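PDB 1PSW: Adp-heptose LPS heptosyltransferase II from Escherichia coli, which transfers the second heptose from ADP-L-glycero-D-manno-heptose onto the heptosyl-Kdo2-lipid A module during assembly of the lipopolysaccharide core. Local coordinates for residues Q18-T23 against A137-K142; P158-S163 against A276-R281. All blocks are in the same frame, centred on the assembly; numbering follows the deposited sequence.

Overall arrangement
The chain folds into two halves, each built on a six-stranded parallel sheet with strand order 3-2-1-4-5-6, the GT-B arrangement of glycosyltransferase family 9. Contact 1 lies within the N-terminal half, where helix 11-27 meets the turn that follows helix 131-137. Contact 2 comes later and joins residues 158-163, on the way from that turn to helix 164-173, to the end of helix 271-278 in the C-terminal half. The two are in series along the chain, their centres about 20 Å apart. They meet at helix 11-27, where S19 and R22 reach the 156-159 region; the connection between the halves is thus packed against both.

Contact 1 of 2, residues Q18-T23 against A137-K142; sequences QSLYRT and ALAYDK
Chi1 of L20 is 170°, which sets CG opposite the backbone N and carries CD1 to A139, whose CB it meets at 3.6 Å. T23, one helical turn on, has CG2 anti to its own N and OG1 beside it (chi1 -56°); the methyl therefore faces the turn while the hydroxyl folds back on the helix. CG2 lies 3.8 Å from A139 CB, and the A139 methyl is thus touched by both L20 and T23. The same CG2 approaches the oxygen end of Y140 obliquely, 3.6 Å from OH, the two side chains crossing at about a right angle. T23 OG1 donates to S19 O at 2.7 Å, tilted 28° from the carbonyl plane, and T23 N reaches this oxygen from the other face, so two bonds grip this oxygen, and the one from OG1 helps hold the threonine side chain in its rotamer. Replacing T23 with a serine would probably open a gap beside A139 and the Y140 hydroxyl end, where the methyl now packs. L20 CD1 also touches L138 CB, more loosely, at 4.4 Å. Y28 OH bonds to A139 O, and R121 NH2 to Y140 O, tying the turn to its surroundings. No hydrogen bond joins the two segments: a type I beta turn, A137 to Y140, packs through apolar groups on helix 11-27 of the N-terminal Rossmann-like domain of a GT-B fold.

Contact 2 of 2, residues P158-S163 against A276-R281; sequences PQLQVS and AAALNR
L160 reaches over the last turn of helix 271-278, and its side chain is shared between two partners, CB going to L279 and the outer atoms to A278. Its CB sits 3.7 Å from L279 CD2. With chi1 at -64°, CG stands anti to the carbonyl carbon and comes within 4.0 Å of A278 CB; beyond it, CD1 touches the same methyl at 4.2 Å. The leucine thus spans two consecutive residues of the helix end, its base on L279 and its branch on A278. M15 of helix 11-27 also touches L160, so helices from both halves of the protein pack on this one side chain.

Two residues before L160, P158 CB rests 4.2 Å from A278 CB, and the alanine methyl lies between proline and leucine. Further along, V162 CG2 meets L279 CD2 at 3.9 Å; this leucine methyl therefore bridges L160 and V162. From helix 252-260, I259 touches L279, and V256 and A260 touch V162, extending the apolar patch.

One backbone hydrogen bond crosses the contact: L160 N donates to A278 O at 3.1 Å. It is nearly straight at the hydrogen (165°), but the donor stands above the carbonyl plane, 59° out of it. Q159 CA makes a CA-H...O contact with the same oxygen, which is consequently approached by two neighbouring residues of the extended segment.

Positive phi at N280 turns the chain away, and R281 N returns to A276 O while N280 N bonds to A277 O. This Schellman motif closes the helix, and the extended residues 158-163 run past it as part of the connection between the two Rossmann-like domains of a GT-B glycosyltransferase.

Contact 1 of 2, residues Q18-T23 against A137-K142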
# COMPACT_ATOMS: atom_id res chain seq x y z
N GLN A 18 -6.52 -3.00 5.44
CA GLN A 18 -7.49 -3.96 4.94
C GLN A 18 -7.53 -5.18 5.85
O GLN A 18 -8.55 -5.84 5.97
CB GLN A 18 -7.18 -4.41 3.51
CG GLN A 18 -8.34 -5.19 2.90
CD GLN A 18 -7.99 -5.88 1.60
OE1 GLN A 18 -8.87 -6.33 0.87
NE2 GLN A 18 -6.70 -5.97 1.31
N SER A 19 -6.40 -5.50 6.48
CA SER A 19 -6.37 -6.66 7.38
C SER A 19 -7.33 -6.49 8.54
O SER A 19 -7.93 -7.46 9.00
CB SER A 19 -4.96 -6.89 7.92
OG SER A 19 -4.11 -7.39 6.90
N LEU A 20 -7.47 -5.26 9.03
CA LEU A 20 -8.40 -5.01 10.11
C LEU A 20 -9.83 -5.24 9.60
O LEU A 20 -10.64 -5.88 10.27
CB LEU A 20 -8.26 -3.57 10.64
CG LEU A 20 -9.37 -3.13 11.61
CD1 LEU A 20 -9.36 -4.02 12.86
CD2 LEU A 20 -9.16 -1.67 12.00
N TYR A 21 -10.14 -4.72 8.41
CA TYR A 21 -11.48 -4.88 7.84
C TYR A 21 -11.81 -6.35 7.61
O TYR A 21 -12.93 -6.80 7.90
CB TYR A 21 -11.62 -4.12 6.50
CG TYR A 21 -11.09 -2.69 6.54
CD1 TYR A 21 -11.08 -1.96 7.73
CD2 TYR A 21 -10.57 -2.08 5.40
CE1 TYR A 21 -10.54 -0.68 7.80
CE2 TYR A 21 -10.04 -0.79 5.45
CZ TYR A 21 -10.02 -0.10 6.66
OH TYR A 21 -9.46 1.15 6.73
N ARG A 22 -10.84 -7.11 7.10
CA ARG A 22 -11.04 -8.53 6.87
C ARG A 22 -11.24 -9.24 8.20
O ARG A 22 -12.07 -10.15 8.31
CB ARG A 22 -9.83 -9.15 6.15
CG ARG A 22 -9.65 -8.75 4.69
CD ARG A 22 -8.62 -9.65 4.02
NE ARG A 22 -9.12 -11.02 3.91
CZ ARG A 22 -8.36 -12.09 3.67
NH1 ARG A 22 -7.05 -11.97 3.51
NH2 ARG A 22 -8.93 -13.29 3.56
N THR A 23 -10.49 -8.84 9.22
CA THR A 23 -10.61 -9.46 10.52
C THR A 23 -11.95 -9.11 11.19
O THR A 23 -12.57 -9.96 11.83
CB THR A 23 -9.44 -9.05 11.44
OG1 THR A 23 -8.21 -9.40 10.80
CG2 THR A 23 -9.52 -9.78 12.78
N ALA A 137 -4.93 -6.44 15.73
CA ALA A 137 -5.17 -6.51 17.17
C ALA A 137 -6.34 -5.64 17.64
O ALA A 137 -7.00 -5.97 18.64
CB ALA A 137 -3.92 -6.12 17.93
N LEU A 138 -6.61 -4.54 16.94
CA LEU A 138 -7.70 -3.65 17.34
C LEU A 138 -9.09 -4.25 17.23
O LEU A 138 -10.03 -3.78 17.86
CB LEU A 138 -7.65 -2.35 16.53
CG LEU A 138 -6.37 -1.51 16.67
CD1 LEU A 138 -6.52 -0.25 15.82
CD2 LEU A 138 -6.14 -1.14 18.14
N ALA A 139 -9.22 -5.31 16.43
CA ALA A 139 -10.51 -5.96 16.24
C ALA A 139 -10.85 -6.87 17.43
O ALA A 139 -11.95 -7.41 17.50
CB ALA A 139 -10.50 -6.78 14.95
N TYR A 140 -9.90 -7.03 18.34
CA TYR A 140 -10.12 -7.87 19.51
C TYR A 140 -10.26 -7.05 20.79
O TYR A 140 -9.81 -5.90 20.85
CB TYR A 140 -8.98 -8.88 19.64
CG TYR A 140 -8.92 -9.84 18.48
CD1 TYR A 140 -9.79 -10.93 18.41
CD2 TYR A 140 -8.04 -9.63 17.42
CE1 TYR A 140 -9.78 -11.78 17.31
CE2 TYR A 140 -8.03 -10.48 16.31
CZ TYR A 140 -8.90 -11.55 16.26
OH TYR A 140 -8.86 -12.39 15.17
N ASP A 141 -10.88 -7.64 21.80
CA ASP A 141 -11.08 -6.95 23.08
C ASP A 141 -9.74 -6.61 23.72
O ASP A 141 -8.78 -7.36 23.62
CB ASP A 141 -11.91 -7.82 24.02
CG ASP A 141 -13.30 -8.11 23.48
OD1 ASP A 141 -14.01 -7.15 23.12
OD2 ASP A 141 -13.68 -9.30 23.42
N LYS A 142 -9.70 -5.46 24.39
CA LYS A 142 -8.49 -4.97 25.04
C LYS A 142 -7.71 -6.00 25.86
O LYS A 142 -6.62 -6.42 25.47
CB LYS A 142 -8.83 -3.77 25.93
CG LYS A 142 -7.61 -2.99 26.40
CD LYS A 142 -8.01 -1.86 27.32
CE LYS A 142 -6.80 -1.04 27.74
NZ LYS A 142 -7.18 0.04 28.69

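Contact 2 of 2, residues P158-S163 against A276-R281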
# COMPACT_ATOMS: atom_id res chain seq x y z
N PRO A 158 -3.65 -8.39 3.61
CA PRO A 158 -4.35 -7.59 2.60
C PRO A 158 -4.43 -8.46 1.36
O PRO A 158 -3.53 -9.26 1.11
CB PRO A 158 -3.42 -6.40 2.39
CG PRO A 158 -2.74 -6.27 3.74
CD PRO A 158 -2.44 -7.70 4.10
N GLN A 159 -5.49 -8.29 0.59
CA GLN A 159 -5.68 -9.11 -0.60
C GLN A 159 -6.60 -8.39 -1.57
O GLN A 159 -7.66 -7.90 -1.18
CB GLN A 159 -6.27 -10.46 -0.17
CG GLN A 159 -6.53 -11.45 -1.28
CD GLN A 159 -6.85 -12.84 -0.74
OE1 GLN A 159 -7.74 -13.01 0.10
NE2 GLN A 159 -6.12 -13.84 -1.23
N LEU A 160 -6.17 -8.30 -2.82
CA LEU A 160 -6.93 -7.63 -3.87
C LEU A 160 -7.11 -8.56 -5.07
O LEU A 160 -6.21 -9.33 -5.39
CB LEU A 160 -6.22 -6.35 -4.32
CG LEU A 160 -6.04 -5.23 -3.28
CD1 LEU A 160 -5.20 -4.10 -3.87
CD2 LEU A 160 -7.41 -4.72 -2.85
N GLN A 161 -8.26 -8.46 -5.73
CA GLN A 161 -8.55 -9.28 -6.90
C GLN A 161 -8.87 -8.36 -8.07
O GLN A 161 -9.44 -7.28 -7.88
CB GLN A 161 -9.74 -10.20 -6.61
CG GLN A 161 -9.58 -11.11 -5.38
CD GLN A 161 -8.63 -12.26 -5.62
OE1 GLN A 161 -8.84 -13.08 -6.52
NE2 GLN A 161 -7.56 -12.34 -4.82
N VAL A 162 -8.49 -8.78 -9.27
CA VAL A 162 -8.72 -8.02 -10.50
C VAL A 162 -9.08 -8.99 -11.62
O VAL A 162 -8.40 -10.00 -11.82
CB VAL A 162 -7.45 -7.22 -10.90
CG1 VAL A 162 -7.64 -6.59 -12.28
CG2 VAL A 162 -7.13 -6.15 -9.87
N SER A 163 -10.15 -8.71 -12.36
CA SER A 163 -10.57 -9.59 -13.45
C SER A 163 -9.82 -9.33 -14.75
O SER A 163 -9.23 -8.27 -14.94
CB SER A 163 -12.07 -9.42 -13.71
OG SER A 163 -12.33 -8.14 -14.25
N ALA A 276 1.23 -4.25 -4.76
CA ALA A 276 1.66 -5.39 -5.57
C ALA A 276 1.61 -6.69 -4.75
O ALA A 276 1.19 -7.74 -5.25
CB ALA A 276 3.09 -5.15 -6.09
N ALA A 277 2.02 -6.61 -3.49
CA ALA A 277 2.01 -7.76 -2.58
C ALA A 277 0.59 -8.28 -2.37
O ALA A 277 0.36 -9.49 -2.33
CB ALA A 277 2.64 -7.37 -1.23
N ALA A 278 -0.37 -7.37 -2.22
CA ALA A 278 -1.76 -7.72 -2.02
C ALA A 278 -2.33 -8.41 -3.25
O ALA A 278 -3.23 -9.24 -3.14
CB ALA A 278 -2.57 -6.48 -1.69
N LEU A 279 -1.81 -8.04 -4.42
CA LEU A 279 -2.26 -8.62 -5.68
C LEU A 279 -1.57 -9.96 -5.95
O LEU A 279 -1.89 -10.64 -6.92
CB LEU A 279 -1.97 -7.65 -6.83
CG LEU A 279 -2.88 -6.42 -6.86
CD1 LEU A 279 -2.30 -5.32 -7.75
CD2 LEU A 279 -4.26 -6.86 -7.37
N ASN A 280 -0.61 -10.32 -5.10
CA ASN A 280 0.12 -11.58 -5.25
C ASN A 280 0.91 -11.65 -6.56
O ASN A 280 0.99 -12.69 -7.21
CB ASN A 280 -0.87 -12.75 -5.17
CG ASN A 280 -0.19 -14.07 -4.87
OD1 ASN A 280 0.69 -14.14 -4.00
ND2 ASN A 280 -0.58 -15.13 -5.57
N ARG A 281 1.48 -10.52 -6.97
CA ARG A 281 2.26 -10.45 -8.19
C ARG A 281 3.73 -10.69 -7.82
O ARG A 281 4.17 -10.28 -6.74
CB ARG A 281 2.13 -9.07 -8.84
CG ARG A 281 0.76 -8.72 -9.43
CD ARG A 281 0.55 -9.40 -10.78
NE ARG A 281 0.29 -10.81 -10.63
CZ ARG A 281 0.78 -11.76 -11.41
NH1 ARG A 281 1.58 -11.46 -12.43
NH2 ARG A 281 0.47 -13.02 -11.15